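Local coordinates for protein folylpolyglutamate synthase/dihydrofolate synthase (Thermotoga maritima, PDB 1O5Z) that probably joins L-glutamate to dihydropteroate and to tetrahydrofolate polyglutamates at the expense of ATP, acting as both dihydrofolate synthase and folylpolyglutamate synthase, at residues S39-L42 against S43-N47; L421-V424 against G425-E429; G434-N437 against E438-L442. All coordinates share one frame; numbering follows the deposited sequence.

Overall arrangement
The three contacts follow one another along the chain. Interaction 1 forms the C-terminal end of helix 36-44, where it packs on helices 105-122 and 132-146. Interactions 2 and 3 come at the far end of the sequence: 421-429 opens helix 421-433, after strand 414-418 of the six-stranded mixed sheet, and 434-442 is the tail that follows this helix. Residues 421-424 belong to the glutamate ligase domain family of Mur ligases. The centres of interactions 2 and 3 are 11 Å apart, and Glu429 receives bonds from Trp440 and Asn437. Interaction 1 lies 35 and 33 Å from them, centre to centre. Local contacts thus finish one helix, start another and hold the C-terminal tail against it.

Interaction 1: S39-L42 against S43-N47; sequences SMLL and SKLGN
Leu41 and Leu45, four residues apart along the end of helix 36-44, lie side by side and point the same way. The side chain of Leu45 begins with CB, 3.6 Å from Leu42 O, and passes to CG, which rests 3.4 Å from Leu41 O. With CG anti to the carbonyl carbon (chi1 -62°), the branch rises beside the preceding turn, and its CD1 meets Leu41 CD1 at 3.9 Å. Both leucines continue onto Ile118 of helix 105-122, so branched apolar side chains suit the face turned to that helix. Leu42 packs on Ala138 and Phe141 of helix 132-146, and Leu41 also touches Ala138.

The helix ends in a Schellman motif. Gly46 takes a positive phi of 89°, where a CB would be jammed against the carbonyl oxygen before it, and glycine is therefore the fitting residue. Asn47 N then reaches back to Leu42 O at 2.7 Å, approaching from above the carbonyl plane, while Gly46 N binds Ser43 O at 3.1 Å. Leu45 N gives its main bond to Leu41 O and only a weak one to Leu42 O.

On the polar side a water donates to Ser39 O at 2.8 Å and to Asn47 OD1 at 2.7 Å. Ser39 O also accepts Ser43 N, while Asn47 OD1 has His49 NE2 as a further partner, and the asparagine thereby ties the loop back to the helix. Leu42 O thus draws its main donor from beyond the helix and Ser39 O gains a second from water, while the apolar leucine branches pack on helices 105-122 and 132-146.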
loop_
_atom_site.group_PDB
_atom_site.type_symbol
_atom_site.label_atom_id
_atom_site.label_comp_id
_atom_site.label_asym_id
_atom_site.label_seq_id
_atom_site.Cartn_x
_atom_site.Cartn_y
_atom_site.Cartn_z
ATOM N N SER A 39 -12.316 -19.413 2.277
ATOM C CA SER A 39 -11.903 -20.804 2.195
ATOM C C SER A 39 -12.799 -21.624 1.234
ATOM O O SER A 39 -12.301 -22.404 0.424
ATOM C CB SER A 39 -11.897 -21.429 3.575
ATOM O OG SER A 39 -11.012 -20.735 4.416
ATOM N N MET A 40 -14.106 -21.414 1.305
ATOM C CA MET A 40 -15.032 -22.070 0.399
ATOM C C MET A 40 -14.894 -21.595 -1.057
ATOM O O MET A 40 -14.909 -22.380 -1.975
ATOM C CB MET A 40 -16.456 -21.819 0.908
ATOM C CG MET A 40 -17.557 -22.541 0.182
ATOM S SD MET A 40 -19.215 -22.155 0.827
ATOM C CE MET A 40 -18.854 -22.205 2.600
ATOM N N LEU A 41 -14.790 -20.307 -1.291
ATOM C CA LEU A 41 -14.545 -19.817 -2.652
ATOM C C LEU A 41 -13.299 -20.454 -3.259
ATOM O O LEU A 41 -13.362 -21.057 -4.325
ATOM C CB LEU A 41 -14.400 -18.294 -2.656
ATOM C CG LEU A 41 -14.086 -17.535 -3.942
ATOM C CD1 LEU A 41 -15.041 -17.943 -5.049
ATOM C CD2 LEU A 41 -14.147 -16.037 -3.706
ATOM N N LEU A 42 -12.187 -20.366 -2.550
ATOM C CA LEU A 42 -10.956 -20.951 -3.016
ATOM C C LEU A 42 -11.038 -22.473 -3.242
ATOM O O LEU A 42 -10.498 -22.997 -4.220
ATOM C CB LEU A 42 -9.818 -20.594 -2.047
ATOM C CG LEU A 42 -9.354 -19.132 -2.093
ATOM C CD1 LEU A 42 -8.378 -18.824 -0.968
ATOM C CD2 LEU A 42 -8.678 -18.878 -3.396
ATOM N N SER A 43 -11.715 -23.176 -2.341
ATOM C CA SER A 43 -11.917 -24.591 -2.489
ATOM C C SER A 43 -12.626 -24.924 -3.791
ATOM O O SER A 43 -12.269 -25.857 -4.450
ATOM C CB SER A 43 -12.784 -25.108 -1.367
ATOM O OG SER A 43 -12.938 -26.501 -1.480
ATOM N N LYS A 44 -13.660 -24.170 -4.118
ATOM C CA LYS A 44 -14.427 -24.391 -5.324
ATOM C C LYS A 44 -13.592 -24.019 -6.565
ATOM O O LYS A 44 -13.868 -24.519 -7.632
ATOM C CB LYS A 44 -15.737 -23.579 -5.268
ATOM C CG LYS A 44 -16.716 -24.065 -4.180
ATOM C CD LYS A 44 -18.189 -23.938 -4.641
ATOM C CE LYS A 44 -19.150 -24.770 -3.823
ATOM N NZ LYS A 44 -19.470 -26.179 -4.328
ATOM N N LEU A 45 -12.566 -23.173 -6.406
ATOM C CA LEU A 45 -11.649 -22.832 -7.485
ATOM C C LEU A 45 -10.436 -23.747 -7.559
ATOM O O LEU A 45 -9.537 -23.519 -8.354
ATOM C CB LEU A 45 -11.163 -21.372 -7.343
ATOM C CG LEU A 45 -12.280 -20.317 -7.420
ATOM C CD1 LEU A 45 -11.765 -18.946 -6.994
ATOM C CD2 LEU A 45 -12.943 -20.238 -8.793
ATOM N N GLY A 46 -10.389 -24.786 -6.736
ATOM C CA GLY A 46 -9.264 -25.735 -6.740
ATOM C C GLY A 46 -8.102 -25.365 -5.825
ATOM O O GLY A 46 -7.004 -25.879 -5.974
ATOM N N ASN A 47 -8.356 -24.487 -4.861
ATOM C CA ASN A 47 -7.352 -24.090 -3.903
ATOM C C ASN A 47 -6.099 -23.584 -4.625
ATOM O O ASN A 47 -4.986 -24.085 -4.415
ATOM C CB ASN A 47 -7.035 -25.250 -2.926
ATOM C CG ASN A 47 -8.200 -25.581 -2.000
ATOM O OD1 ASN A 47 -8.797 -24.717 -1.421
ATOM N ND2 ASN A 47 -8.516 -26.829 -1.882
HETATM O O HOH W 1 -9.940 -23.816 0.821
#

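Interaction 2: L421-V424 against G425-E429; sequences LFLV and GYVRE. With SO4 (sulfate ion), chain D.
Phe422 and Tyr426, one turn apart at the start of helix 421-433, each carry a flat ring, and their backbones are joined by the bond from Tyr426 N to Phe422 O. Sulfate O3 approaches the Phe422 ring obliquely, 3.1 Å from CD1, while Arg380 and Trp440 also touch this side chain. The Tyr426 ring meets Trp440 edge-to-face and also touches Pro377, Pro404 and Leu405.

The sulfate, probably taken from the crystallisation liquor, sits at the helix N-terminus, where N-H groups have no preceding turn to bind. Phe422 N grips O3 at 3.0 Å with an N-H...O angle of 171°, Leu421 N holds O4 at 3.0 Å, and Ser420 OG adds a third bond. Phe422 CG lies anti to the carbonyl carbon (chi1 -88°), which swings the ring to the anion's side. An alanine in place of Phe422 is likely to take away the ring carbons beside O3 and leave Trp440 without one of its packing partners.

On another face Leu423 CD1 lies 4.1 Å from Val427 CG2, side by side. Beneath them Val427 N donates to Leu423 O at 3.0 Å, an almost straight bond. These branched residues suit a buried face, with Leu423 on Pro404 and Val427 on Ile408 of helix 404-409. Arg428 N binds Val424 O, and the extended Arg428 side chain carries NH2 to a salt bridge with Glu309 OE2.

The helix, its first turn within the glutamate ligase domain family, packs on helix 404-409 with one face and, through Val424 and Arg428, on Leu320 of strand 316-320 with the next.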
loop_
_atom_site.group_PDB
_atom_site.type_symbol
_atom_site.label_atom_id
_atom_site.label_comp_id
_atom_site.label_asym_id
_atom_site.label_seq_id
_atom_site.Cartn_x
_atom_site.Cartn_y
_atom_site.Cartn_z
ATOM N N LEU A 421 -6.892 10.603 -0.988
ATOM C CA LEU A 421 -6.380 9.540 -1.850
ATOM C C LEU A 421 -6.975 9.546 -3.250
ATOM O O LEU A 421 -6.273 9.312 -4.213
ATOM C CB LEU A 421 -6.671 8.207 -1.197
ATOM C CG LEU A 421 -5.783 7.938 0.032
ATOM C CD1 LEU A 421 -6.212 6.710 0.765
ATOM C CD2 LEU A 421 -4.342 7.753 -0.418
ATOM N N PHE A 422 -8.286 9.787 -3.347
ATOM C CA PHE A 422 -8.960 10.050 -4.636
ATOM C C PHE A 422 -8.241 11.157 -5.391
ATOM O O PHE A 422 -7.876 10.981 -6.528
ATOM C CB PHE A 422 -10.390 10.497 -4.421
ATOM C CG PHE A 422 -11.353 9.400 -4.327
ATOM C CD1 PHE A 422 -12.128 9.217 -3.171
ATOM C CD2 PHE A 422 -11.535 8.537 -5.387
ATOM C CE1 PHE A 422 -13.080 8.158 -3.064
ATOM C CE2 PHE A 422 -12.482 7.456 -5.297
ATOM C CZ PHE A 422 -13.266 7.280 -4.132
ATOM N N LEU A 423 -8.059 12.299 -4.743
ATOM C CA LEU A 423 -7.336 13.403 -5.353
ATOM C C LEU A 423 -5.932 12.976 -5.815
ATOM O O LEU A 423 -5.532 13.196 -6.969
ATOM C CB LEU A 423 -7.212 14.567 -4.378
ATOM C CG LEU A 423 -6.370 15.727 -4.909
ATOM C CD1 LEU A 423 -7.093 16.395 -6.120
ATOM C CD2 LEU A 423 -6.089 16.698 -3.830
ATOM N N VAL A 424 -5.160 12.383 -4.921
ATOM C CA VAL A 424 -3.814 11.992 -5.308
ATOM C C VAL A 424 -3.785 10.956 -6.462
ATOM O O VAL A 424 -2.998 11.072 -7.375
ATOM C CB VAL A 424 -3.028 11.523 -4.109
ATOM C CG1 VAL A 424 -1.695 10.993 -4.548
ATOM C CG2 VAL A 424 -2.840 12.709 -3.128
ATOM N N GLY A 425 -4.639 9.955 -6.432
ATOM C CA GLY A 425 -4.617 8.948 -7.451
ATOM C C GLY A 425 -5.006 9.531 -8.775
ATOM O O GLY A 425 -4.492 9.119 -9.803
ATOM N N TYR A 426 -5.917 10.491 -8.759
ATOM C CA TYR A 426 -6.396 11.141 -9.967
ATOM C C TYR A 426 -5.346 11.991 -10.637
ATOM O O TYR A 426 -5.113 11.910 -11.824
ATOM C CB TYR A 426 -7.571 12.011 -9.573
ATOM C CG TYR A 426 -8.289 12.737 -10.703
ATOM C CD1 TYR A 426 -9.274 12.110 -11.479
ATOM C CD2 TYR A 426 -8.013 14.078 -10.952
ATOM C CE1 TYR A 426 -9.920 12.816 -12.453
ATOM C CE2 TYR A 426 -8.637 14.758 -11.929
ATOM C CZ TYR A 426 -9.587 14.141 -12.668
ATOM O OH TYR A 426 -10.187 14.918 -13.616
ATOM N N VAL A 427 -4.711 12.816 -9.851
ATOM C CA VAL A 427 -3.599 13.649 -10.321
ATOM C C VAL A 427 -2.363 12.848 -10.750
ATOM O O VAL A 427 -1.720 13.156 -11.725
ATOM C CB VAL A 427 -3.225 14.643 -9.213
ATOM C CG1 VAL A 427 -1.895 15.348 -9.517
ATOM C CG2 VAL A 427 -4.377 15.647 -9.031
ATOM N N ARG A 428 -2.012 11.822 -9.994
ATOM C CA ARG A 428 -0.934 10.950 -10.362
ATOM C C ARG A 428 -1.229 10.332 -11.679
ATOM O O ARG A 428 -0.340 10.170 -12.508
ATOM C CB ARG A 428 -0.780 9.853 -9.332
ATOM C CG ARG A 428 0.527 9.132 -9.443
ATOM C CD ARG A 428 0.603 7.859 -8.672
ATOM N NE ARG A 428 1.991 7.427 -8.680
ATOM C CZ ARG A 428 2.525 6.782 -9.676
ATOM N NH1 ARG A 428 1.771 6.414 -10.680
ATOM N NH2 ARG A 428 3.800 6.428 -9.648
ATOM N N GLU A 429 -2.469 9.928 -11.891
ATOM C CA GLU A 429 -2.742 9.260 -13.140
ATOM C C GLU A 429 -2.501 10.230 -14.307
ATOM O O GLU A 429 -1.951 9.866 -15.332
ATOM C CB GLU A 429 -4.150 8.693 -13.219
ATOM C CG GLU A 429 -4.253 7.703 -14.380
ATOM C CD GLU A 429 -5.603 7.086 -14.554
ATOM O OE1 GLU A 429 -6.415 7.295 -13.676
ATOM O OE2 GLU A 429 -5.855 6.408 -15.599
HETATM S S SO4 D . -10.203 10.085 0.425
HETATM O O1 SO4 D . -10.596 11.475 0.319
HETATM O O2 SO4 D . -11.228 9.306 1.101
HETATM O O3 SO4 D . -10.062 9.512 -0.898
HETATM O O4 SO4 D . -8.929 10.047 1.147
#

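Interaction 3: G434-N437 against E438-L442; sequences GKIN and EEWKL
The short 3-10 turn 438-440, in the C-terminal tail beyond helix 421-433, starts directly after Asn437, whose O accepts a weak bond from Trp440 N at 3.3 Å. The same oxygen lies in the plane of the indole, at its edge, 3.2 Å from Trp440 CD1. Ile436 crosses the tryptophan at about a right angle and sets CG2 3.6 Å from Trp440 CD1, a branched apolar group suited to an aromatic neighbour.

Asn437 OD1 faces Glu439 N at 2.7 Å, the pattern of an Asx turn, though this oxygen crowds Glu439 in the model and its position is doubtful. Chi1 of 86° places the amide between the backbone N and the carbonyl carbon, folding it over the start of the turn. An asparagine suits such a place because its amide offers both an acceptor, OD1, and a donor, ND2, which bonds Ser90 O. The amide stands 55° from the indole plane.

The polar ends are bonded to other parts of the chain. Trp440 NE1 donates to Glu429 OE1, and Asn437 N to Glu429 OE2. The Glu439 carboxylate takes bonds from Phe92 N, Thr91 and Tyr15, and Glu438 OE1 pairs with His12.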
loop_
_atom_site.group_PDB
_atom_site.type_symbol
_atom_site.label_atom_id
_atom_site.label_comp_id
_atom_site.label_asym_id
_atom_site.label_seq_id
_atom_site.Cartn_x
_atom_site.Cartn_y
_atom_site.Cartn_z
ATOM N N GLY A 434 -1.163 11.295 -18.717
ATOM C CA GLY A 434 -1.756 12.295 -19.577
ATOM C C GLY A 434 -3.215 12.052 -19.891
ATOM O O GLY A 434 -3.799 12.756 -20.755
ATOM N N LYS A 435 -3.799 11.080 -19.176
ATOM C CA LYS A 435 -5.214 10.818 -19.212
ATOM C C LYS A 435 -5.747 10.225 -17.919
ATOM O O LYS A 435 -5.029 9.984 -16.979
ATOM C CB LYS A 435 -5.565 9.963 -20.417
ATOM C CG LYS A 435 -5.061 8.579 -20.305
ATOM C CD LYS A 435 -4.977 7.890 -21.643
ATOM C CE LYS A 435 -3.999 6.704 -21.556
ATOM N NZ LYS A 435 -3.816 6.008 -22.887
ATOM N N ILE A 436 -7.067 10.133 -17.884
ATOM C CA ILE A 436 -7.845 9.699 -16.761
ATOM C C ILE A 436 -8.649 8.512 -17.240
ATOM O O ILE A 436 -9.446 8.613 -18.152
ATOM C CB ILE A 436 -8.803 10.809 -16.297
ATOM C CG1 ILE A 436 -8.059 12.053 -15.744
ATOM C CG2 ILE A 436 -9.835 10.245 -15.302
ATOM C CD1 ILE A 436 -7.122 11.815 -14.580
ATOM N N ASN A 437 -8.406 7.369 -16.631
ATOM C CA ASN A 437 -9.093 6.174 -17.033
ATOM C C ASN A 437 -10.583 6.235 -16.620
ATOM O O ASN A 437 -11.007 7.042 -15.780
ATOM C CB ASN A 437 -8.324 4.923 -16.552
ATOM C CG ASN A 437 -8.667 4.489 -15.126
ATOM O OD1 ASN A 437 -9.687 3.836 -14.951
ATOM N ND2 ASN A 437 -7.754 4.686 -14.144
ATOM N N GLU A 438 -11.373 5.402 -17.261
ATOM C CA GLU A 438 -12.815 5.405 -17.080
ATOM C C GLU A 438 -13.285 4.851 -15.736
ATOM O O GLU A 438 -14.472 4.943 -15.417
ATOM C CB GLU A 438 -13.453 4.553 -18.173
ATOM C CG GLU A 438 -14.344 5.307 -19.113
ATOM C CD GLU A 438 -14.732 4.454 -20.292
ATOM O OE1 GLU A 438 -13.797 4.048 -21.027
ATOM O OE2 GLU A 438 -15.947 4.168 -20.465
ATOM N N GLU A 439 -12.401 4.182 -15.007
ATOM C CA GLU A 439 -12.684 3.711 -13.636
ATOM C C GLU A 439 -13.098 4.875 -12.735
ATOM O O GLU A 439 -13.946 4.713 -11.837
ATOM C CB GLU A 439 -11.462 3.034 -13.003
ATOM C CG GLU A 439 -11.047 1.711 -13.621
ATOM C CD GLU A 439 -9.846 1.066 -12.899
ATOM O OE1 GLU A 439 -8.996 0.442 -13.589
ATOM O OE2 GLU A 439 -9.776 1.145 -11.650
ATOM N N TRP A 440 -12.502 6.043 -12.980
ATOM C CA TRP A 440 -12.923 7.257 -12.308
ATOM C C TRP A 440 -14.389 7.615 -12.559
ATOM O O TRP A 440 -15.002 8.248 -11.704
ATOM C CB TRP A 440 -12.022 8.397 -12.676
ATOM C CG TRP A 440 -10.679 8.153 -12.194
ATOM C CD1 TRP A 440 -9.678 7.565 -12.883
ATOM C CD2 TRP A 440 -10.173 8.426 -10.890
ATOM N NE1 TRP A 440 -8.559 7.460 -12.100
ATOM C CE2 TRP A 440 -8.826 7.977 -10.866
ATOM C CE3 TRP A 440 -10.708 9.004 -9.735
ATOM C CZ2 TRP A 440 -8.007 8.076 -9.742
ATOM C CZ3 TRP A 440 -9.881 9.113 -8.599
ATOM C CH2 TRP A 440 -8.540 8.643 -8.621
ATOM N N LYS A 441 -14.971 7.190 -13.678
ATOM C CA LYS A 441 -16.408 7.416 -13.919
ATOM C C LYS A 441 -17.338 6.398 -13.204
ATOM O O LYS A 441 -18.508 6.684 -12.978
ATOM C CB LYS A 441 -16.711 7.427 -15.426
ATOM C CG LYS A 441 -16.102 8.594 -16.203
ATOM C CD LYS A 441 -16.971 9.876 -16.108
ATOM C CE LYS A 441 -17.284 10.498 -17.496
ATOM N NZ LYS A 441 -18.753 10.847 -17.674
ATOM N N LEU A 442 -16.817 5.211 -12.879
ATOM C CA LEU A 442 -17.565 4.144 -12.165
ATOM C C LEU A 442 -18.106 4.597 -10.803
ATOM O O LEU A 442 -17.483 5.434 -10.144
ATOM C CB LEU A 442 -16.674 2.909 -11.921
ATOM C CG LEU A 442 -16.387 1.993 -13.104
ATOM C CD1 LEU A 442 -15.192 1.118 -12.806
ATOM C CD2 LEU A 442 -17.580 1.153 -13.410
ATOM O OXT LEU A 442 -19.150 4.111 -10.338
#